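PDB 2CG4: regulatory protein AsnC from Escherichia coli, which activates transcription of asnA, regulates transcription of its own gene and represses gidA expression at a post-transcriptional level. Local coordinates for residues H121-N125 with K126-I130. The protein carries 1 engineered substitution. Sequence-based numbering, arbitrary orientation.
Sequences HVLIN and KIQTI. With ASN (asparagine), chain C.
Val-122 and Ile-127 meet methyl to methyl, CG1 of Val-122 lying 3.6 Å from CD1 of Ile-127, where the last turn of helix 116-127 runs out into a loop. Val-122 holds CG1 anti to its backbone N (chi1 180°), the position from which that methyl reaches Ile-127. This buried side is the tight one: Leu-123 and Ile-127 also pack on Thr-136 of strand 133-147, which seats the helix end on the sheet of the Lrp/AsnC ligand-binding domain.

The backbone beneath widens as the helix finishes. Val-122 O accepts two amides, Lys-126 N at 2.8 Å as in an ordinary alpha turn and Ile-127 N at 2.9 Å as in a pi-type turn, and they arrive from opposite faces of its carbonyl plane. A type I beta turn from Ile-127 to Ile-130 then leads the chain off.

The other side is looser and more exposed. Thr-129 OG1 gives a 2.8 Å hydrogen bond to Asn-125 O, coming from above the carbonyl plane rather than along a lone pair. Asn-125 CB sits over one face of the His-121 ring, offset toward its rim, while Asn-125 ND2 makes a weak bond of 3.3 Å to His-121 O. Lys-126 lies between the two sides, its chain extended beyond CG and its NZ in a salt bridge with Glu-94.

Gln-128 brings its side chain near the bound asparagine, whose pocket also takes in residues of a second subunit; Tyr-100 of that subunit packs on Leu-123 and Ile-124. Leu-123 adds a loose apolar contact, its CD1 4.0 Å from the ligand's OXT. The chemistry therefore divides the turn: hydrocarbon packing and a doubly bonded carbonyl tie down the buried side, single polar bonds, one of them weak, hold the exposed side, and the Leu-123 and Gln-128 face borders an asparagine site shared between subunits.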
loop_
_atom_site.group_PDB
_atom_site.type_symbol
_atom_site.label_atom_id
_atom_site.label_comp_id
_atom_site.label_asym_id
_atom_site.label_seq_id
_atom_site.Cartn_x
_atom_site.Cartn_y
_atom_site.Cartn_z
ATOM N N HIS A 121 -26.477 2.064 -2.830
ATOM C CA HIS A 121 -27.478 1.147 -2.274
ATOM C C HIS A 121 -27.039 -0.315 -2.391
ATOM O O HIS A 121 -27.162 -1.079 -1.435
ATOM C CB HIS A 121 -28.851 1.352 -2.940
ATOM C CG HIS A 121 -29.888 0.352 -2.515
ATOM N ND1 HIS A 121 -30.624 0.486 -1.356
ATOM C CD2 HIS A 121 -30.295 -0.810 -3.084
ATOM C CE1 HIS A 121 -31.438 -0.548 -1.231
ATOM N NE2 HIS A 121 -31.259 -1.349 -2.266
ATOM N N VAL A 122 -26.522 -0.696 -3.557
ATOM C CA VAL A 122 -25.958 -2.041 -3.753
ATOM C C VAL A 122 -24.772 -2.355 -2.824
ATOM O O VAL A 122 -24.816 -3.333 -2.078
ATOM C CB VAL A 122 -25.553 -2.299 -5.231
ATOM C CG1 VAL A 122 -24.966 -3.693 -5.393
ATOM C CG2 VAL A 122 -26.753 -2.113 -6.152
ATOM N N LEU A 123 -23.720 -1.536 -2.859
ATOM C CA LEU A 123 -22.600 -1.702 -1.920
ATOM C C LEU A 123 -23.061 -1.969 -0.492
ATOM O O LEU A 123 -22.684 -2.975 0.111
ATOM C CB LEU A 123 -21.683 -0.483 -1.929
ATOM C CG LEU A 123 -20.450 -0.650 -2.803
ATOM C CD1 LEU A 123 -19.615 0.611 -2.767
ATOM C CD2 LEU A 123 -19.646 -1.876 -2.362
ATOM N N ILE A 124 -23.870 -1.055 0.040
ATOM C CA ILE A 124 -24.213 -1.055 1.455
ATOM C C ILE A 124 -25.180 -2.188 1.787
ATOM O O ILE A 124 -25.000 -2.902 2.768
ATOM C CB ILE A 124 -24.781 0.315 1.897
ATOM C CG1 ILE A 124 -23.750 1.424 1.639
ATOM C CG2 ILE A 124 -25.160 0.292 3.372
ATOM C CD1 ILE A 124 -24.203 2.823 2.046
ATOM N N ASN A 125 -26.183 -2.375 0.934
ATOM C CA ASN A 125 -27.326 -3.211 1.274
ATOM C C ASN A 125 -27.292 -4.613 0.676
ATOM O O ASN A 125 -27.920 -5.526 1.216
ATOM C CB ASN A 125 -28.625 -2.504 0.908
ATOM C CG ASN A 125 -28.870 -1.283 1.762
ATOM O OD1 ASN A 125 -28.875 -1.359 2.992
ATOM N ND2 ASN A 125 -29.054 -0.143 1.115
ATOM N N LYS A 126 -26.560 -4.787 -0.422
ATOM C CA LYS A 126 -26.494 -6.093 -1.077
ATOM C C LYS A 126 -25.126 -6.760 -0.975
ATOM O O LYS A 126 -25.034 -7.960 -0.698
ATOM C CB LYS A 126 -26.936 -5.998 -2.541
ATOM C CG LYS A 126 -28.404 -5.626 -2.721
ATOM C CD LYS A 126 -28.712 -5.329 -4.183
ATOM C CE LYS A 126 -30.153 -4.884 -4.387
ATOM N NZ LYS A 126 -30.604 -5.117 -5.790
ATOM N N ILE A 127 -24.064 -5.992 -1.201
ATOM C CA ILE A 127 -22.712 -6.552 -1.235
ATOM C C ILE A 127 -22.082 -6.582 0.161
ATOM O O ILE A 127 -21.527 -7.595 0.587
ATOM C CB ILE A 127 -21.792 -5.779 -2.225
ATOM C CG1 ILE A 127 -22.269 -5.968 -3.666
ATOM C CG2 ILE A 127 -20.340 -6.219 -2.078
ATOM C CD1 ILE A 127 -21.653 -4.990 -4.656
ATOM N N GLN A 128 -22.175 -5.461 0.867
ATOM C CA GLN A 128 -21.477 -5.267 2.133
ATOM C C GLN A 128 -22.182 -5.985 3.284
ATOM O O GLN A 128 -21.612 -6.163 4.375
ATOM C CB GLN A 128 -21.437 -3.780 2.439
ATOM C CG GLN A 128 -20.157 -3.290 3.033
ATOM C CD GLN A 128 -19.703 -1.979 2.414
ATOM O OE1 GLN A 128 -18.641 -1.910 1.807
ATOM N NE2 GLN A 128 -20.508 -0.935 2.572
ATOM N N THR A 129 -23.435 -6.361 3.048
ATOM C CA THR A 129 -24.194 -7.121 4.031
ATOM C C THR A 129 -23.775 -8.579 3.981
ATOM O O THR A 129 -24.025 -9.314 4.923
ATOM C CB THR A 129 -25.728 -7.003 3.821
ATOM O OG1 THR A 129 -26.054 -7.244 2.447
ATOM C CG2 THR A 129 -26.224 -5.621 4.217
ATOM N N ILE A 130 -23.133 -8.995 2.885
ATOM C CA ILE A 130 -22.578 -10.343 2.798
ATOM C C ILE A 130 -21.540 -10.543 3.898
ATOM O O ILE A 130 -20.507 -9.859 3.946
ATOM C CB ILE A 130 -21.941 -10.632 1.424
ATOM C CG1 ILE A 130 -23.018 -10.819 0.349
ATOM C CG2 ILE A 130 -21.044 -11.866 1.490
ATOM C CD1 ILE A 130 -22.469 -10.769 -1.063
HETATM N N ASN C . -14.292 1.651 0.516
HETATM C CA ASN C . -15.522 0.996 -0.018
HETATM C C ASN C . -15.414 0.669 -1.482
HETATM O O ASN C . -14.909 1.464 -2.284
HETATM C CB ASN C . -16.748 1.859 0.226
HETATM C CG ASN C . -17.081 1.966 1.682
HETATM O OD1 ASN C . -17.292 0.958 2.360
HETATM N ND2 ASN C . -17.109 3.186 2.186
HETATM O OXT ASN C . -15.820 -0.422 -1.865
#